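Local structure of putative nisin-resistance protein (Streptococcus agalactiae 515, 4Y68) at residues A[72-75]-A[76-80]; A[138-141]-A[142-146]; A[225-228]-A[229-233]. The protein probably protects the bacterium from the lantibiotic nisin by cleaving it, as a lipoprotein and serine peptidase of family S41. All coordinates share one frame; numbering follows the deposited sequence.

Contact 1 of 3, residues A[72-75]-A[76-80]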
ATOM      1  N   TYR A  72     -12.091 -21.386  14.095  1.00 26.67           N
ATOM      2  CA  TYR A  72     -11.917 -20.148  13.339  1.00 26.61           C
ATOM      3  C   TYR A  72     -10.986 -20.357  12.165  1.00 26.58           C
ATOM      4  O   TYR A  72     -11.258 -19.885  11.061  1.00 26.24           O
ATOM      5  CB  TYR A  72     -11.362 -19.020  14.221  1.00 26.65           C
ATOM      6  CG  TYR A  72     -12.304 -18.525  15.295  1.00 31.36           C
ATOM      7  CD1 TYR A  72     -13.645 -18.853  15.277  1.00 25.58           C
ATOM      8  CD2 TYR A  72     -11.840 -17.713  16.333  1.00 30.87           C
ATOM      9  CE1 TYR A  72     -14.505 -18.393  16.256  1.00 30.29           C
ATOM     10  CE2 TYR A  72     -12.692 -17.252  17.317  1.00 30.26           C
ATOM     11  CZ  TYR A  72     -14.023 -17.596  17.274  1.00 31.70           C
ATOM     12  OH  TYR A  72     -14.875 -17.142  18.243  1.00 26.13           O
ATOM     13  N   GLN A  73      -9.879 -21.041  12.414  1.00 24.04           N
ATOM     14  CA  GLN A  73      -8.922 -21.383  11.358  1.00 29.03           C
ATOM     15  C   GLN A  73      -9.621 -22.112  10.207  1.00 29.49           C
ATOM     16  O   GLN A  73      -9.364 -21.833   9.040  1.00 31.06           O
ATOM     17  CB  GLN A  73      -7.789 -22.256  11.924  1.00 28.22           C
ATOM     18  CG  GLN A  73      -6.746 -22.718  10.906  1.00 32.44           C
ATOM     19  CD  GLN A  73      -6.172 -21.564  10.081  1.00 41.74           C
ATOM     20  OE1 GLN A  73      -6.474 -21.435   8.889  1.00 47.79           O
ATOM     21  NE2 GLN A  73      -5.327 -20.727  10.703  1.00 41.89           N
ATOM     22  N   GLU A  74     -10.510 -23.041  10.552  1.00 29.45           N
ATOM     23  CA  GLU A  74     -11.257 -23.804   9.562  1.00 27.95           C
ATOM     24  C   GLU A  74     -12.200 -22.877   8.819  1.00 26.63           C
ATOM     25  O   GLU A  74     -12.310 -22.931   7.593  1.00 28.28           O
ATOM     26  CB  GLU A  74     -12.035 -24.962  10.227  1.00 27.69           C
ATOM     27  CG  GLU A  74     -12.538 -26.000   9.230  1.00 33.11           C
ATOM     28  CD  GLU A  74     -13.586 -26.994   9.788  1.00 38.72           C
ATOM     29  OE1 GLU A  74     -13.645 -27.255  11.009  1.00 34.77           O
ATOM     30  OE2 GLU A  74     -14.355 -27.536   8.968  1.00 42.48           O
ATOM     31  N   SER A  75     -12.876 -22.007   9.564  1.00 26.20           N
ATOM     32  CA  SER A  75     -13.744 -21.021   8.939  1.00 22.34           C
ATOM     33  C   SER A  75     -13.014 -20.122   7.950  1.00 23.94           C
ATOM     34  O   SER A  75     -13.569 -19.809   6.896  1.00 24.23           O
ATOM     35  CB  SER A  75     -14.421 -20.161   9.993  1.00 23.58           C
ATOM     36  OG  SER A  75     -15.438 -20.876  10.638  1.00 20.47           O
ATOM     37  N   ARG A  76     -11.780 -19.717   8.268  1.00 22.88           N
ATOM     38  CA  ARG A  76     -11.015 -18.875   7.350  1.00 24.14           C
ATOM     39  C   ARG A  76     -10.711 -19.667   6.087  1.00 23.91           C
ATOM     40  O   ARG A  76     -10.775 -19.123   4.985  1.00 25.51           O
ATOM     41  CB  ARG A  76      -9.704 -18.347   7.984  1.00 24.42           C
ATOM     42  CG  ARG A  76      -9.895 -17.330   9.146  1.00 24.91           C
ATOM     43  CD  ARG A  76      -8.584 -16.614   9.574  1.00 22.60           C
ATOM     44  NE  ARG A  76      -7.667 -17.488  10.320  1.00 28.11           N
ATOM     45  CZ  ARG A  76      -7.770 -17.761  11.623  1.00 28.30           C
ATOM     46  NH1 ARG A  76      -8.748 -17.222  12.346  1.00 24.85           N
ATOM     47  NH2 ARG A  76      -6.886 -18.563  12.212  1.00 29.15           N
ATOM     48  N   ASN A  77     -10.386 -20.954   6.238  1.00 25.39           N
ATOM     49  CA  ASN A  77     -10.158 -21.804   5.061  1.00 30.20           C
ATOM     50  C   ASN A  77     -11.416 -21.910   4.208  1.00 22.46           C
ATOM     51  O   ASN A  77     -11.353 -21.846   2.995  1.00 25.93           O
ATOM     52  CB  ASN A  77      -9.710 -23.219   5.455  1.00 30.57           C
ATOM     53  CG  ASN A  77      -8.433 -23.233   6.284  1.00 40.10           C
ATOM     54  OD1 ASN A  77      -7.703 -22.237   6.360  1.00 45.73           O
ATOM     55  ND2 ASN A  77      -8.158 -24.376   6.915  1.00 43.57           N
ATOM     56  N   ILE A  78     -12.559 -22.076   4.862  1.00 21.77           N
ATOM     57  CA  ILE A  78     -13.833 -22.189   4.156  1.00 22.00           C
ATOM     58  C   ILE A  78     -14.237 -20.912   3.392  1.00 25.31           C
ATOM     59  O   ILE A  78     -14.791 -21.008   2.303  1.00 24.17           O
ATOM     60  CB  ILE A  78     -14.961 -22.590   5.137  1.00 24.45           C
ATOM     61  CG1 ILE A  78     -14.839 -24.076   5.488  1.00 27.78           C
ATOM     62  CG2 ILE A  78     -16.328 -22.325   4.531  1.00 24.09           C
ATOM     63  CD1 ILE A  78     -15.583 -24.478   6.744  1.00 30.40           C
ATOM     64  N   VAL A  79     -13.962 -19.720   3.923  1.00 22.24           N
ATOM     65  CA  VAL A  79     -14.405 -18.498   3.211  1.00 23.87           C
ATOM     66  C   VAL A  79     -13.369 -17.926   2.233  1.00 23.19           C
ATOM     67  O   VAL A  79     -13.589 -16.884   1.619  1.00 24.86           O
ATOM     68  CB  VAL A  79     -14.795 -17.386   4.208  1.00 24.95           C
ATOM     69  CG1 VAL A  79     -15.896 -17.880   5.164  1.00 23.85           C
ATOM     70  CG2 VAL A  79     -13.573 -16.912   4.985  1.00 17.50           C
ATOM     71  N   GLN A  80     -12.227 -18.595   2.121  1.00 26.68           N
ATOM     72  CA  GLN A  80     -11.139 -18.153   1.261  1.00 24.37           C
ATOM     73  C   GLN A  80     -11.579 -17.907  -0.189  1.00 30.32           C
ATOM     74  O   GLN A  80     -11.199 -16.887  -0.796  1.00 30.47           O
ATOM     75  CB  GLN A  80     -10.020 -19.182   1.308  1.00 27.59           C
ATOM     76  CG  GLN A  80      -8.744 -18.821   0.560  1.00 40.47           C
ATOM     77  CD  GLN A  80      -7.600 -19.807   0.887  1.00 57.18           C
ATOM     78  OE1 GLN A  80      -7.843 -20.919   1.375  1.00 54.70           O
ATOM     79  NE2 GLN A  80      -6.355 -19.390   0.643  1.00 48.92           N
TER

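Contact 2 of 3, residues A[138-141]-A[142-146]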
ATOM      1  N   SER A 138       9.816   7.143   8.774  1.00 26.85           N
ATOM      2  CA  SER A 138       9.610   8.432   8.116  1.00 23.21           C
ATOM      3  C   SER A 138      10.692   9.442   8.499  1.00 25.76           C
ATOM      4  O   SER A 138      11.141  10.213   7.652  1.00 28.54           O
ATOM      5  CB  SER A 138       8.220   8.998   8.430  1.00 24.21           C
ATOM      6  OG  SER A 138       7.994   9.176   9.833  1.00 28.31           O
ATOM      7  N   GLY A 139      11.114   9.435   9.761  1.00 28.72           N
ATOM      8  CA  GLY A 139      12.139  10.365  10.237  1.00 26.42           C
ATOM      9  C   GLY A 139      13.457  10.203   9.505  1.00 27.45           C
ATOM     10  O   GLY A 139      14.105  11.176   9.108  1.00 32.42           O
ATOM     11  N   LYS A 140      13.847   8.952   9.308  1.00 31.99           N
ATOM     12  CA  LYS A 140      15.035   8.630   8.531  1.00 30.84           C
ATOM     13  C   LYS A 140      14.950   9.234   7.120  1.00 28.22           C
ATOM     14  O   LYS A 140      15.932   9.759   6.597  1.00 35.44           O
ATOM     15  CB  LYS A 140      15.202   7.105   8.472  1.00 35.28           C
ATOM     16  CG  LYS A 140      16.569   6.569   8.853  1.00 38.10           C
ATOM     17  CD  LYS A 140      17.390   6.257   7.605  1.00 39.47           C
ATOM     18  CE  LYS A 140      18.679   5.490   7.940  1.00 43.71           C
ATOM     19  NZ  LYS A 140      18.459   4.063   8.381  1.00 39.45           N
ATOM     20  N   LEU A 141      13.776   9.165   6.498  1.00 26.63           N
ATOM     21  CA  LEU A 141      13.608   9.703   5.158  1.00 22.88           C
ATOM     22  C   LEU A 141      13.663  11.226   5.192  1.00 27.09           C
ATOM     23  O   LEU A 141      14.401  11.854   4.431  1.00 28.24           O
ATOM     24  CB  LEU A 141      12.286   9.236   4.544  1.00 25.97           C
ATOM     25  CG  LEU A 141      12.367   7.879   3.855  1.00 30.84           C
ATOM     26  CD1 LEU A 141      10.994   7.332   3.553  1.00 26.70           C
ATOM     27  CD2 LEU A 141      13.171   8.013   2.575  1.00 26.33           C
ATOM     28  N   GLN A 142      12.859  11.804   6.075  1.00 26.25           N
ATOM     29  CA  GLN A 142      12.841  13.237   6.293  1.00 26.67           C
ATOM     30  C   GLN A 142      14.274  13.779   6.464  1.00 30.95           C
ATOM     31  O   GLN A 142      14.668  14.720   5.782  1.00 36.65           O
ATOM     32  CB  GLN A 142      11.978  13.551   7.510  1.00 27.48           C
ATOM     33  CG  GLN A 142      11.933  15.001   7.922  1.00 32.98           C
ATOM     34  CD  GLN A 142      10.852  15.776   7.223  1.00 40.02           C
ATOM     35  OE1 GLN A 142      10.711  15.724   5.993  1.00 45.24           O
ATOM     36  NE2 GLN A 142      10.069  16.506   8.000  1.00 40.54           N
ATOM     37  N   ASN A 143      15.066  13.164   7.339  1.00 32.45           N
ATOM     38  CA  ASN A 143      16.421  13.660   7.562  1.00 34.12           C
ATOM     39  C   ASN A 143      17.242  13.662   6.295  1.00 35.26           C
ATOM     40  O   ASN A 143      17.927  14.638   5.999  1.00 39.68           O
ATOM     41  CB  ASN A 143      17.164  12.854   8.615  1.00 32.83           C
ATOM     42  CG  ASN A 143      18.629  13.275   8.720  1.00 47.78           C
ATOM     43  OD1 ASN A 143      19.482  12.810   7.956  1.00 43.64           O
ATOM     44  ND2 ASN A 143      18.919  14.191   9.642  1.00 49.26           N
ATOM     45  N   ILE A 144      17.165  12.572   5.545  1.00 34.21           N
ATOM     46  CA  ILE A 144      17.922  12.468   4.306  1.00 34.35           C
ATOM     47  C   ILE A 144      17.549  13.568   3.344  1.00 36.24           C
ATOM     48  O   ILE A 144      18.423  14.208   2.776  1.00 34.54           O
ATOM     49  CB  ILE A 144      17.710  11.119   3.609  1.00 29.77           C
ATOM     50  CG1 ILE A 144      18.368  10.000   4.433  1.00 32.00           C
ATOM     51  CG2 ILE A 144      18.253  11.190   2.167  1.00 28.85           C
ATOM     52  CD1 ILE A 144      18.077   8.604   3.915  1.00 29.28           C
ATOM     53  N   LEU A 145      16.245  13.788   3.177  1.00 35.00           N
ATOM     54  CA  LEU A 145      15.744  14.722   2.173  1.00 33.18           C
ATOM     55  C   LEU A 145      15.940  16.179   2.594  1.00 34.79           C
ATOM     56  O   LEU A 145      16.190  17.028   1.747  1.00 36.13           O
ATOM     57  CB  LEU A 145      14.259  14.458   1.884  1.00 29.47           C
ATOM     58  CG  LEU A 145      13.916  13.149   1.156  1.00 32.71           C
ATOM     59  CD1 LEU A 145      12.411  12.895   1.105  1.00 24.92           C
ATOM     60  CD2 LEU A 145      14.492  13.142  -0.239  1.00 26.07           C
ATOM     61  N   MET A 146      15.841  16.457   3.896  1.00 37.97           N
ATOM     62  CA  MET A 146      15.885  17.837   4.392  1.00 42.94           C
ATOM     63  C   MET A 146      17.297  18.317   4.798  1.00 45.44           C
ATOM     64  O   MET A 146      17.624  19.493   4.629  1.00 48.36           O
ATOM     65  CB  MET A 146      14.923  18.006   5.581  1.00 36.53           C
ATOM     66  CG  MET A 146      13.414  17.918   5.223  1.00 42.72           C
ATOM     67  SD  MET A 146      12.765  19.171   4.074  1.00 51.29           S
ATOM     68  CE  MET A 146      13.160  20.700   4.926  1.00 43.58           C
TER

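Contact 3 of 3, residues A[225-228]-A[229-233]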
ATOM      1  N   LYS A 225       8.240  -6.766  -8.373  1.00 31.11           N
ATOM      2  CA  LYS A 225       7.773  -7.040  -7.014  1.00 28.22           C
ATOM      3  C   LYS A 225       7.164  -5.800  -6.347  1.00 24.03           C
ATOM      4  O   LYS A 225       6.415  -5.917  -5.380  1.00 22.72           O
ATOM      5  CB  LYS A 225       8.913  -7.585  -6.151  1.00 24.77           C
ATOM      6  CG  LYS A 225       9.350  -9.013  -6.491  1.00 34.87           C
ATOM      7  CD  LYS A 225      10.034  -9.666  -5.272  1.00 40.38           C
ATOM      8  CE  LYS A 225      10.827 -10.924  -5.635  1.00 58.47           C
ATOM      9  NZ  LYS A 225      10.076 -11.860  -6.533  1.00 61.24           N
ATOM     10  N   THR A 226       7.482  -4.622  -6.862  1.00 23.45           N
ATOM     11  CA  THR A 226       6.915  -3.374  -6.322  1.00 21.99           C
ATOM     12  C   THR A 226       5.402  -3.450  -6.258  1.00 19.14           C
ATOM     13  O   THR A 226       4.758  -3.519  -7.295  1.00 25.39           O
ATOM     14  CB  THR A 226       7.324  -2.165  -7.185  1.00 18.88           C
ATOM     15  OG1 THR A 226       8.750  -2.089  -7.220  1.00 22.50           O
ATOM     16  CG2 THR A 226       6.737  -0.852  -6.600  1.00 16.31           C
ATOM     17  N   ALA A 227       4.818  -3.410  -5.066  1.00 18.79           N
ATOM     18  CA  ALA A 227       3.383  -3.684  -4.962  1.00 22.72           C
ATOM     19  C   ALA A 227       2.622  -2.839  -3.945  1.00 21.02           C
ATOM     20  O   ALA A 227       3.166  -2.400  -2.940  1.00 21.75           O
ATOM     21  CB  ALA A 227       3.162  -5.176  -4.622  1.00 19.51           C
ATOM     22  N   SER A 228       1.338  -2.649  -4.216  1.00 18.61           N
ATOM     23  CA  SER A 228       0.389  -2.256  -3.184  1.00 21.36           C
ATOM     24  C   SER A 228       0.665  -0.828  -2.697  1.00 18.17           C
ATOM     25  O   SER A 228       0.674   0.097  -3.506  1.00 19.71           O
ATOM     26  CB  SER A 228       0.433  -3.266  -2.030  1.00 21.23           C
ATOM     27  OG  SER A 228      -0.815  -3.312  -1.352  1.00 27.82           O
ATOM     28  N   SER A 229       0.904  -0.653  -1.399  1.00 21.95           N
ATOM     29  CA  SER A 229       1.223   0.670  -0.852  1.00 17.91           C
ATOM     30  C   SER A 229       2.349   1.331  -1.643  1.00 20.62           C
ATOM     31  O   SER A 229       2.364   2.553  -1.849  1.00 24.56           O
ATOM     32  CB  SER A 229       1.633   0.563   0.617  1.00 20.98           C
ATOM     33  OG  SER A 229       0.521   0.443   1.488  1.00 16.75           O
ATOM     34  N   ALA A 230       3.304   0.509  -2.056  1.00 19.43           N
ATOM     35  CA  ALA A 230       4.443   0.967  -2.823  1.00 19.06           C
ATOM     36  C   ALA A 230       3.980   1.439  -4.186  1.00 18.46           C
ATOM     37  O   ALA A 230       4.488   2.424  -4.706  1.00 18.14           O
ATOM     38  CB  ALA A 230       5.486  -0.155  -2.961  1.00 17.48           C
ATOM     39  N   GLU A 231       3.021   0.723  -4.776  1.00 17.99           N
ATOM     40  CA  GLU A 231       2.478   1.154  -6.058  1.00 18.80           C
ATOM     41  C   GLU A 231       1.693   2.473  -5.902  1.00 19.63           C
ATOM     42  O   GLU A 231       1.831   3.365  -6.721  1.00 16.49           O
ATOM     43  CB  GLU A 231       1.598   0.077  -6.657  1.00 21.17           C
ATOM     44  CG  GLU A 231       2.374  -1.074  -7.221  1.00 18.40           C
ATOM     45  CD  GLU A 231       1.472  -2.156  -7.713  1.00 18.95           C
ATOM     46  OE1 GLU A 231       0.804  -2.805  -6.864  1.00 22.15           O
ATOM     47  OE2 GLU A 231       1.408  -2.333  -8.945  1.00 21.12           O
ATOM     48  N   MET A 232       0.911   2.602  -4.829  1.00 20.18           N
ATOM     49  CA  MET A 232       0.157   3.838  -4.599  1.00 19.86           C
ATOM     50  C   MET A 232       1.072   4.998  -4.200  1.00 23.65           C
ATOM     51  O   MET A 232       0.740   6.158  -4.446  1.00 23.15           O
ATOM     52  CB  MET A 232      -0.925   3.644  -3.532  1.00 17.52           C
ATOM     53  CG  MET A 232      -2.337   3.540  -4.152  1.00 25.66           C
ATOM     54  SD  MET A 232      -2.451   2.076  -5.208  1.00 23.17           S
ATOM     55  CE  MET A 232      -2.450   0.874  -3.868  1.00 19.76           C
ATOM     56  N   THR A 233       2.205   4.682  -3.575  1.00 19.76           N
ATOM     57  CA  THR A 233       3.251   5.666  -3.372  1.00 19.41           C
ATOM     58  C   THR A 233       3.834   6.084  -4.714  1.00 22.33           C
ATOM     59  O   THR A 233       4.048   7.273  -4.950  1.00 22.65           O
ATOM     60  CB  THR A 233       4.379   5.143  -2.466  1.00 17.65           C
ATOM     61  OG1 THR A 233       3.845   4.929  -1.167  1.00 20.48           O
ATOM     62  CG2 THR A 233       5.511   6.175  -2.367  1.00 18.95           C
TER

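Contact 1 of 3, residues A[72-75]-A[76-80]
Arg-76 folds back along the first turns of helix 72-87 and lies across the backbone of Tyr-72 and Gln-73. The bend comes late in its chain, at chi3 (-73°), and turns the guanidinium so that one face rests against the helix: NH2 is 3.6 Å from CA of Gln-73, and NH1 is 3.7 Å from CB of Tyr-72. Arginine suits the place because its long aliphatic stem covers the turn while NH1 reaches beyond it to Asp-264, in a salt bridge, and to the hydroxyl of Tyr-35. Packing is also close round Ser-75. Its carbonyl O accepts from N of Val-79 at 3.0 Å, and both methyls of Val-79, CG1 and CG2, straddle that O at 3.5 Å. A small serine fits this crowded face, its OG bonded to O of Ser-32.

The other sides are looser. Gln-73 and Asn-77, one turn apart, set their amides near each other on the exposed side, where polar ends can meet water. Ile-78 brushes the extended Glu-74 lightly, CD1 to OE2 at 4.0 Å, while OE1 of Glu-74 turns to N of Lys-70. The buried side of the helix faces two others: Ser-75 and Val-79 touch both helix 32-46 and helix 55-66, Ile-78 meets the latter, and the Tyr-72 ring stacks on Tyr-35.

Contact 2 of 3, residues A[138-141]-A[142-146]
Ile-144 lays its CG1 branch back over the turn it follows, with CG1 3.3 Å and CD1 3.6 Å from O of Lys-140. CG1 stands anti to the carbonyl carbon of its own residue (chi1 -69°), which aims this branch back along helix 131-147. Lys-140 runs outward beside it, its aliphatic CD 4.4 Å from CD1 of Ile-144, and carries its ammonium on to O of Pro-109; a long chain with an apolar middle and a charged end fits this border of the buried face. Leu-145 repeats the arrangement one residue on, CG resting 3.6 Å from O of Leu-141. The Leu-141, Ile-144 and Leu-145 side chains all reach Ile-121 of strand 118-122, and branched apolar residues fill that side of the helix. Gln-142 and Asn-143 instead have CG anti to their backbone N and lead their amides away from the preceding turn, so each meets it mainly through CB, as between CB of Gln-142 and O of Ser-138 at 3.4 Å.

Underneath runs regular alpha-helical bonding, very straight from Gln-142 N to Ser-138 O (2.8 Å, 178° at the hydrogen). The carbonyls of residues 138 to 141 are each taken by the N-H four residues on, leaving Leu-141, Ile-144 and Leu-145 to make apolar contacts with strand 118-122, the first strand of the beta-alpha-beta unit that continues through helix 131-147 to strand 152-156.

Contact 3 of 3, residues A[225-228]-A[229-233]
A positive phi at Ser-228 (68°, with psi -122°) turns the chain sharply into helix 229-235, while Glu-231, with CG anti to its own carbonyl carbon (chi1 -75°) and the chain extended beyond, reaches back to meet the turn. This strand-loop-helix junction, with a serine just ahead of a helix, belongs to the S41 peptidase fold, and Ser-228 is probably the catalytic nucleophile: its OG is bonded to NE2 of His-90, consistent with the serine-histidine pair of a serine peptidase. Although Ser-228 stands at the N-cap position, its side chain makes no capping bond.

The carboxylate of Glu-231 and the first backbone bonds of the helix hold the turn together. N of Ser-228 gives a nearly straight bond to OE1 of Glu-231 at 2.7 Å, using the anti lone pair of that oxygen. On its way the glutamate chain passes the Thr-226 carbonyl, CG 3.4 Å from that O. A glutamate fits this buried place because its two oxygens can serve several donors at once: OE1 also receives N of Tyr-253, and OE2 binds OG1 of Thr-250 and N of Gly-252. The carboxylate thereby ties the loop bearing Ser-228 to the loop after strand 243-247.

The helix starts with N of Met-232 bonded to O of Ser-228 at 2.8 Å. Before it, N of Ala-230 bonds to O of Ala-227 at 3.0 Å, approaching from above the carbonyl plane. Small side chains allow close packing here, with CG2 of Thr-226 3.9 Å from CB of Ala-230, and OG of Ser-229 turns to O of Gly-163. O of Ser-229 accepts two bonds from Thr-233 on the next turn, N at 2.7 Å and OG1 at 2.9 Å, arriving from opposite faces of the carbonyl plane.

In the fold
The three contacts follow one another along the chain without touching. Contact 3 lies near the middle, its centre about 6 Å from that of the chain, and carries the probable catalytic serine. Contact 2 belongs to the same S41 peptidase region; their centres are about 20 Å apart and their nearest atoms about 8 Å. Contact 1 belongs to the N-terminal helices, on the opposite side of the chain's centre from contact 2, with about 42 Å between their centres. From contact 1 to contact 3 the nearest atoms are about 17 Å apart. A buffer molecule, MES, sits about 3 Å from the Tyr-72 side chain and is probably from crystallisation.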